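Local coordinates for putative aliphatic sulfonates-binding protein (Escherichia coli, PDB 2X26) that probably serves as the periplasmic binding protein that captures aliphatic sulfonates for an ABC-type import system, at residues I65-V77 with L273-W285. Numbering follows the deposited sequence.
Sequences IFAQAAGADLVYV and LVPKKVDIRQRIW
Arg-283 grips the carbonyl oxygen of Ala-72 side-on: NE (2.9 Å) and NH2 (2.8 Å) both donate to Ala-72 O, which lies close to the guanidinium plane. That carbonyl follows a helix ended by a Schellman motif (Ala-72 N to Ala-67 O, Gly-71 N to Gln-68 O), Gly-71 at C-prime. CB and CG of Arg-283 lie alongside the Gln-68 amide, the two chains running in opposite directions; the bend at chi2 (-63°) then directs CD and the guanidinium toward Ala-72. Gln-68 NE2 donates in turn to Leu-74 O from above the carbonyl plane. Asp-73 OD1 is 4.1 Å from Arg-283 NE and well out of the guanidinium plane, so any attraction is probably electrostatic only; its salt bridge is to Arg-192. A leucine in place of Arg-283 would probably leave Ala-72 O without either of these donors and the loop less firmly held.

Backbone pairing is a single bridge at Tyr-76 and Ile-284: Tyr-76 N donates to Arg-283 O (2.8 Å, 155° at the hydrogen), and Trp-285 N to Tyr-76 O (3.0 Å).

Apolar contacts flank these bonds. Val-274 CG1 sits over one face of the Phe-66 ring, 4.0 Å from its centroid, while Ala-69 CB fits between Val-274 CB (3.7 Å) and Val-278 CG2 (3.6 Å). Val-77 CG1 meets Trp-285 at CE3.

Residues 273-285 run alongside helix 62-69 and strand 74-80, the latter outermost in its five-stranded mixed sheet, an edge packing consistent with the family's periplasmic-binding-protein fold. Gln-261 of helix 255-270 hydrogen-bonds Tyr-76 OH, and helix 192-197 touches Val-77 and Trp-285.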
ATOM      1  N   ILE A  65      -0.887  -5.203  -9.574  1.00  6.70           N
ATOM      2  CA  ILE A  65      -0.864  -5.274 -11.045  1.00  6.51           C
ATOM      3  C   ILE A  65      -0.099  -6.537 -11.458  1.00  6.18           C
ATOM      4  O   ILE A  65      -0.558  -7.301 -12.339  1.00  6.89           O
ATOM      5  CB  ILE A  65      -0.180  -4.013 -11.657  1.00  5.75           C
ATOM      6  CG1 ILE A  65      -1.013  -2.797 -11.319  1.00  6.32           C
ATOM      7  CG2 ILE A  65      -0.007  -4.211 -13.192  1.00  5.71           C
ATOM      8  CD1 ILE A  65      -0.321  -1.393 -11.639  1.00  7.62           C
ATOM      9  N   PHE A  66       1.052  -6.775 -10.842  1.00  7.59           N
ATOM     10  CA  PHE A  66       1.790  -8.044 -11.120  1.00  8.33           C
ATOM     11  C   PHE A  66       0.961  -9.307 -10.859  1.00  9.07           C
ATOM     12  O   PHE A  66       0.929 -10.209 -11.694  1.00  8.77           O
ATOM     13  CB  PHE A  66       3.079  -8.127 -10.302  1.00  8.01           C
ATOM     14  CG  PHE A  66       4.155  -7.251 -10.794  1.00  9.26           C
ATOM     15  CD1 PHE A  66       5.167  -7.752 -11.582  1.00 13.09           C
ATOM     16  CD2 PHE A  66       4.167  -5.904 -10.459  1.00 13.28           C
ATOM     17  CE1 PHE A  66       6.165  -6.924 -12.046  1.00 13.31           C
ATOM     18  CE2 PHE A  66       5.176  -5.078 -10.917  1.00 14.76           C
ATOM     19  CZ  PHE A  66       6.166  -5.588 -11.722  1.00 14.84           C
ATOM     20  N   ALA A  67       0.279  -9.360  -9.727  1.00  8.55           N
ATOM     21  CA  ALA A  67      -0.513 -10.567  -9.397  1.00  8.10           C
ATOM     22  C   ALA A  67      -1.698 -10.739 -10.373  1.00  8.08           C
ATOM     23  O   ALA A  67      -1.988 -11.831 -10.858  1.00  7.44           O
ATOM     24  CB  ALA A  67      -1.007 -10.488  -7.886  1.00  7.91           C
ATOM     25  N   GLN A  68      -2.365  -9.636 -10.702  1.00  7.64           N
ATOM     26  CA  GLN A  68      -3.556  -9.748 -11.508  1.00  7.86           C
ATOM     27  C   GLN A  68      -3.157 -10.061 -12.931  1.00  8.19           C
ATOM     28  O   GLN A  68      -3.853 -10.794 -13.647  1.00  7.30           O
ATOM     29  CB  GLN A  68      -4.451  -8.488 -11.352  1.00  7.67           C
ATOM     30  CG  GLN A  68      -4.909  -8.374  -9.829  1.00  9.88           C
ATOM     31  CD  GLN A  68      -5.456  -6.990  -9.431  1.00 13.99           C
ATOM     32  OE1 GLN A  68      -5.212  -5.957 -10.101  1.00 12.61           O
ATOM     33  NE2 GLN A  68      -6.190  -6.970  -8.324  1.00 14.68           N
ATOM     34  N   ALA A  69      -2.016  -9.526 -13.361  1.00  7.80           N
ATOM     35  CA  ALA A  69      -1.576  -9.772 -14.727  1.00  9.18           C
ATOM     36  C   ALA A  69      -1.287 -11.256 -14.920  1.00  9.16           C
ATOM     37  O   ALA A  69      -1.333 -11.784 -16.051  1.00 10.10           O
ATOM     38  CB  ALA A  69      -0.336  -8.954 -15.031  1.00 10.31           C
ATOM     39  N   ALA A  70      -0.945 -11.905 -13.826  1.00  7.77           N
ATOM     40  CA  ALA A  70      -0.734 -13.393 -13.802  1.00  7.49           C
ATOM     41  C   ALA A  70      -1.998 -14.230 -13.581  1.00  7.19           C
ATOM     42  O   ALA A  70      -1.915 -15.453 -13.319  1.00  7.65           O
ATOM     43  CB  ALA A  70       0.297 -13.748 -12.755  1.00  7.60           C
ATOM     44  N   GLY A  71      -3.146 -13.585 -13.627  1.00  7.78           N
ATOM     45  CA  GLY A  71      -4.398 -14.312 -13.485  1.00  8.75           C
ATOM     46  C   GLY A  71      -4.957 -14.394 -12.065  1.00  9.30           C
ATOM     47  O   GLY A  71      -6.033 -14.956 -11.903  1.00 10.38           O
ATOM     48  N   ALA A  72      -4.325 -13.802 -11.047  1.00 10.19           N
ATOM     49  CA  ALA A  72      -4.922 -13.870  -9.718  1.00 10.32           C
ATOM     50  C   ALA A  72      -6.243 -13.111  -9.707  1.00 11.28           C
ATOM     51  O   ALA A  72      -6.377 -12.039 -10.342  1.00 13.00           O
ATOM     52  CB  ALA A  72      -3.979 -13.399  -8.646  1.00  9.18           C
ATOM     53  N   ASP A  73      -7.247 -13.682  -9.057  1.00 11.41           N
ATOM     54  CA  ASP A  73      -8.587 -13.068  -9.065  1.00 12.55           C
ATOM     55  C   ASP A  73      -8.773 -12.165  -7.831  1.00 13.28           C
ATOM     56  O   ASP A  73      -9.892 -11.936  -7.370  1.00 17.21           O
ATOM     57  CB  ASP A  73      -9.690 -14.126  -9.135  1.00 13.53           C
ATOM     58  CG  ASP A  73     -11.096 -13.521  -9.398  1.00 16.35           C
ATOM     59  OD1 ASP A  73     -11.224 -12.401  -9.969  1.00 21.96           O
ATOM     60  OD2 ASP A  73     -12.090 -14.184  -9.019  1.00 20.59           O
ATOM     61  N   LEU A  74      -7.695 -11.585  -7.352  1.00 10.96           N
ATOM     62  CA  LEU A  74      -7.761 -10.772  -6.120  1.00  8.99           C
ATOM     63  C   LEU A  74      -8.425  -9.442  -6.377  1.00  8.46           C
ATOM     64  O   LEU A  74      -8.119  -8.794  -7.374  1.00 10.37           O
ATOM     65  CB  LEU A  74      -6.366 -10.498  -5.655  1.00 10.19           C
ATOM     66  CG  LEU A  74      -5.551 -11.758  -5.531  1.00 11.53           C
ATOM     67  CD1 LEU A  74      -4.125 -11.326  -5.124  1.00 15.18           C
ATOM     68  CD2 LEU A  74      -6.162 -12.708  -4.482  1.00 16.04           C
ATOM     69  N   VAL A  75      -9.332  -9.027  -5.505  1.00  5.86           N
ATOM     70  CA  VAL A  75     -10.154  -7.844  -5.771  1.00  4.60           C
ATOM     71  C   VAL A  75      -9.707  -6.709  -4.882  1.00  5.61           C
ATOM     72  O   VAL A  75      -9.279  -6.949  -3.722  1.00  5.40           O
ATOM     73  CB  VAL A  75     -11.645  -8.120  -5.551  1.00  6.56           C
ATOM     74  CG1 VAL A  75     -12.140  -9.114  -6.596  1.00  5.83           C
ATOM     75  CG2 VAL A  75     -11.963  -8.630  -4.149  1.00  5.15           C
ATOM     76  N   TYR A  76      -9.825  -5.479  -5.410  1.00  4.23           N
ATOM     77  CA  TYR A  76      -9.573  -4.280  -4.619  1.00  4.45           C
ATOM     78  C   TYR A  76     -10.820  -3.995  -3.788  1.00  5.84           C
ATOM     79  O   TYR A  76     -11.891  -3.699  -4.342  1.00  6.96           O
ATOM     80  CB  TYR A  76      -9.323  -3.096  -5.546  1.00  5.20           C
ATOM     81  CG  TYR A  76      -8.153  -3.241  -6.490  1.00  3.12           C
ATOM     82  CD1 TYR A  76      -6.852  -2.835  -6.108  1.00  6.84           C
ATOM     83  CD2 TYR A  76      -8.334  -3.715  -7.760  1.00  5.23           C
ATOM     84  CE1 TYR A  76      -5.757  -2.951  -6.993  1.00  5.15           C
ATOM     85  CE2 TYR A  76      -7.257  -3.850  -8.665  1.00  5.90           C
ATOM     86  CZ  TYR A  76      -5.970  -3.464  -8.268  1.00  9.15           C
ATOM     87  OH  TYR A  76      -4.901  -3.569  -9.148  1.00  6.06           O
ATOM     88  N   VAL A  77     -10.694  -4.108  -2.481  1.00  4.61           N
ATOM     89  CA  VAL A  77     -11.814  -3.858  -1.594  1.00  6.19           C
ATOM     90  C   VAL A  77     -11.835  -2.416  -1.046  1.00  6.23           C
ATOM     91  O   VAL A  77     -12.890  -1.947  -0.612  1.00  8.08           O
ATOM     92  CB  VAL A  77     -11.949  -4.882  -0.413  1.00  6.10           C
ATOM     93  CG1 VAL A  77     -12.452  -6.290  -0.905  1.00  7.55           C
ATOM     94  CG2 VAL A  77     -10.656  -4.946   0.453  1.00  6.30           C
ATOM     95  N   LEU A 273       7.010  -4.943 -18.124  1.00 12.09           N
ATOM     96  CA  LEU A 273       7.164  -5.267 -16.703  1.00 12.16           C
ATOM     97  C   LEU A 273       6.175  -6.351 -16.264  1.00 13.34           C
ATOM     98  O   LEU A 273       6.476  -7.128 -15.362  1.00 14.35           O
ATOM     99  CB  LEU A 273       6.999  -3.990 -15.860  1.00 13.18           C
ATOM    100  CG  LEU A 273       8.130  -2.969 -16.074  1.00 11.49           C
ATOM    101  CD1 LEU A 273       7.869  -1.598 -15.506  1.00 15.01           C
ATOM    102  CD2 LEU A 273       9.446  -3.565 -15.469  1.00 15.41           C
ATOM    103  N   VAL A 274       4.985  -6.381 -16.867  1.00 12.19           N
ATOM    104  CA  VAL A 274       4.063  -7.509 -16.708  1.00 13.15           C
ATOM    105  C   VAL A 274       3.730  -8.049 -18.075  1.00 13.52           C
ATOM    106  O   VAL A 274       3.803  -7.302 -19.056  1.00 13.89           O
ATOM    107  CB  VAL A 274       2.740  -7.059 -16.016  1.00 12.19           C
ATOM    108  CG1 VAL A 274       3.015  -6.673 -14.612  1.00 13.11           C
ATOM    109  CG2 VAL A 274       2.100  -5.898 -16.777  1.00 11.45           C
ATOM    110  N   PRO A 275       3.327  -9.342 -18.160  1.00 14.20           N
ATOM    111  CA  PRO A 275       3.188  -9.982 -19.457  1.00 14.37           C
ATOM    112  C   PRO A 275       1.849  -9.717 -20.151  1.00 14.96           C
ATOM    113  O   PRO A 275       1.697 -10.052 -21.341  1.00 15.98           O
ATOM    114  CB  PRO A 275       3.292 -11.488 -19.111  1.00 14.37           C
ATOM    115  CG  PRO A 275       2.802 -11.604 -17.731  1.00 13.79           C
ATOM    116  CD  PRO A 275       3.190 -10.317 -17.045  1.00 14.92           C
ATOM    117  N   LYS A 276       0.881  -9.173 -19.412  1.00 15.84           N
ATOM    118  CA  LYS A 276      -0.502  -9.032 -19.900  1.00 17.75           C
ATOM    119  C   LYS A 276      -1.080  -7.676 -19.562  1.00 17.03           C
ATOM    120  O   LYS A 276      -0.736  -7.075 -18.550  1.00 16.77           O
ATOM    121  CB  LYS A 276      -1.432 -10.123 -19.308  1.00 18.57           C
ATOM    122  CG  LYS A 276      -1.284 -11.510 -19.959  1.00 22.10           C
ATOM    123  CD  LYS A 276      -2.489 -12.461 -19.678  1.00 25.78           C
ATOM    124  CE  LYS A 276      -2.091 -13.933 -19.897  1.00 27.88           C
ATOM    125  NZ  LYS A 276      -1.893 -14.299 -21.325  1.00 31.07           N
ATOM    126  N   LYS A 277      -1.967  -7.194 -20.422  1.00 18.22           N
ATOM    127  CA  LYS A 277      -2.804  -6.055 -20.078  1.00 19.98           C
ATOM    128  C   LYS A 277      -3.806  -6.598 -19.061  1.00 20.13           C
ATOM    129  O   LYS A 277      -4.159  -7.777 -19.105  1.00 21.66           O
ATOM    130  CB  LYS A 277      -3.475  -5.487 -21.342  1.00 20.51           C
ATOM    131  CG  LYS A 277      -3.630  -3.969 -21.335  1.00 25.22           C
ATOM    132  CD  LYS A 277      -4.376  -3.486 -22.560  1.00 28.64           C
ATOM    133  CE  LYS A 277      -4.712  -1.981 -22.472  1.00 32.67           C
ATOM    134  NZ  LYS A 277      -5.677  -1.597 -21.369  1.00 34.17           N
ATOM    135  N   VAL A 278      -4.190  -5.808 -18.081  1.00 19.21           N
ATOM    136  CA  VAL A 278      -5.166  -6.292 -17.098  1.00 19.52           C
ATOM    137  C   VAL A 278      -6.443  -5.447 -17.257  1.00 18.33           C
ATOM    138  O   VAL A 278      -6.370  -4.300 -17.667  1.00 19.49           O
ATOM    139  CB  VAL A 278      -4.618  -6.187 -15.635  1.00 20.32           C
ATOM    140  CG1 VAL A 278      -5.617  -6.769 -14.579  1.00 21.98           C
ATOM    141  CG2 VAL A 278      -3.292  -6.888 -15.523  1.00 22.01           C
ATOM    142  N   ASP A 279      -7.595  -6.006 -16.930  1.00 16.80           N
ATOM    143  CA  ASP A 279      -8.814  -5.218 -16.876  1.00 15.13           C
ATOM    144  C   ASP A 279      -9.018  -4.808 -15.408  1.00 12.53           C
ATOM    145  O   ASP A 279      -9.679  -5.531 -14.656  1.00 11.48           O
ATOM    146  CB  ASP A 279     -10.002  -6.075 -17.346  1.00 15.94           C
ATOM    147  CG  ASP A 279     -11.313  -5.288 -17.408  1.00 18.29           C
ATOM    148  OD1 ASP A 279     -11.328  -4.093 -17.021  1.00 18.26           O
ATOM    149  OD2 ASP A 279     -12.332  -5.862 -17.860  1.00 22.14           O
ATOM    150  N   ILE A 280      -8.454  -3.675 -14.978  1.00 10.94           N
ATOM    151  CA  ILE A 280      -8.498  -3.346 -13.551  1.00 10.34           C
ATOM    152  C   ILE A 280      -9.934  -3.265 -13.014  1.00 11.10           C
ATOM    153  O   ILE A 280     -10.198  -3.708 -11.886  1.00 10.82           O
ATOM    154  CB  ILE A 280      -7.759  -1.995 -13.225  1.00  9.50           C
ATOM    155  CG1 ILE A 280      -6.261  -2.144 -13.531  1.00  7.59           C
ATOM    156  CG2 ILE A 280      -8.065  -1.472 -11.741  1.00 10.75           C
ATOM    157  CD1 ILE A 280      -5.612  -3.208 -12.666  1.00 11.11           C
ATOM    158  N   ARG A 281     -10.851  -2.716 -13.820  1.00  9.16           N
ATOM    159  CA  ARG A 281     -12.209  -2.560 -13.346  1.00 10.69           C
ATOM    160  C   ARG A 281     -12.894  -3.881 -12.996  1.00 11.21           C
ATOM    161  O   ARG A 281     -13.727  -3.892 -12.112  1.00 12.69           O
ATOM    162  CB  ARG A 281     -13.058  -1.770 -14.337  1.00 10.91           C
ATOM    163  CG  ARG A 281     -12.648  -0.282 -14.350  1.00 12.22           C
ATOM    164  CD  ARG A 281     -13.142   0.338 -15.623  1.00 15.37           C
ATOM    165  NE  ARG A 281     -12.736   1.723 -15.793  1.00 14.79           N
ATOM    166  CZ  ARG A 281     -11.662   2.125 -16.476  1.00 13.73           C
ATOM    167  NH1 ARG A 281     -10.833   1.242 -17.025  1.00 12.54           N
ATOM    168  NH2 ARG A 281     -11.425   3.421 -16.611  1.00 13.72           N
ATOM    169  N   GLN A 282     -12.517  -4.979 -13.653  1.00 11.47           N
ATOM    170  CA  GLN A 282     -13.082  -6.312 -13.357  1.00 11.91           C
ATOM    171  C   GLN A 282     -12.698  -6.781 -11.932  1.00 12.32           C
ATOM    172  O   GLN A 282     -13.400  -7.615 -11.327  1.00 12.04           O
ATOM    173  CB  GLN A 282     -12.598  -7.327 -14.437  1.00 13.05           C
ATOM    174  CG  GLN A 282     -13.289  -8.729 -14.464  1.00 16.76           C
ATOM    175  CD  GLN A 282     -12.776  -9.760 -13.446  1.00 23.07           C
ATOM    176  OE1 GLN A 282     -11.581  -9.796 -13.065  1.00 24.66           O
ATOM    177  NE2 GLN A 282     -13.692 -10.625 -13.007  1.00 25.40           N
ATOM    178  N   ARG A 283     -11.598  -6.220 -11.405  1.00 10.55           N
ATOM    179  CA  ARG A 283     -11.059  -6.581 -10.098  1.00 10.44           C
ATOM    180  C   ARG A 283     -11.510  -5.637  -8.982  1.00  9.69           C
ATOM    181  O   ARG A 283     -11.039  -5.776  -7.863  1.00  9.50           O
ATOM    182  CB  ARG A 283      -9.518  -6.625 -10.122  1.00 10.75           C
ATOM    183  CG  ARG A 283      -8.912  -7.619 -11.115  1.00 11.61           C
ATOM    184  CD  ARG A 283      -9.270  -9.069 -10.788  1.00 15.05           C
ATOM    185  NE  ARG A 283      -8.231  -9.989 -11.278  1.00 15.77           N
ATOM    186  CZ  ARG A 283      -8.079 -10.365 -12.547  1.00 21.32           C
ATOM    187  NH1 ARG A 283      -8.875  -9.881 -13.496  1.00 22.52           N
ATOM    188  NH2 ARG A 283      -7.105 -11.216 -12.881  1.00 21.42           N
ATOM    189  N   ILE A 284     -12.390  -4.675  -9.283  1.00  9.37           N
ATOM    190  CA  ILE A 284     -12.895  -3.757  -8.269  1.00 10.15           C
ATOM    191  C   ILE A 284     -14.113  -4.378  -7.566  1.00 10.93           C
ATOM    192  O   ILE A 284     -15.054  -4.816  -8.231  1.00  9.13           O
ATOM    193  CB  ILE A 284     -13.122  -2.340  -8.865  1.00 10.07           C
ATOM    194  CG1 ILE A 284     -11.747  -1.700  -9.095  1.00 12.85           C
ATOM    195  CG2 ILE A 284     -13.903  -1.454  -7.907  1.00 11.82           C
ATOM    196  CD1 ILE A 284     -11.769  -0.460  -9.888  1.00 18.81           C
ATOM    197  N   TRP A 285     -14.046  -4.505  -6.237  1.00 10.53           N
ATOM    198  CA  TRP A 285     -15.173  -5.004  -5.461  1.00 11.48           C
ATOM    199  C   TRP A 285     -16.152  -3.873  -5.210  1.00 13.50           C
ATOM    200  O   TRP A 285     -15.766  -2.802  -4.682  1.00 12.96           O
ATOM    201  CB  TRP A 285     -14.708  -5.640  -4.157  1.00 11.43           C
ATOM    202  CG  TRP A 285     -15.819  -6.173  -3.249  1.00 10.37           C
ATOM    203  CD1 TRP A 285     -16.672  -7.186  -3.522  1.00  8.96           C
ATOM    204  CD2 TRP A 285     -16.163  -5.690  -1.932  1.00 10.68           C
ATOM    205  NE1 TRP A 285     -17.552  -7.376  -2.460  1.00 11.00           N
ATOM    206  CE2 TRP A 285     -17.243  -6.478  -1.467  1.00  9.53           C
ATOM    207  CE3 TRP A 285     -15.650  -4.671  -1.102  1.00  8.99           C
ATOM    208  CZ2 TRP A 285     -17.830  -6.291  -0.194  1.00  9.03           C
ATOM    209  CZ3 TRP A 285     -16.221  -4.466   0.170  1.00 11.67           C
ATOM    210  CH2 TRP A 285     -17.317  -5.277   0.615  1.00  8.19           C
TER
HETATM  211  O   HOH W   1     -13.984  -1.118  -3.590  1.00 14.69           O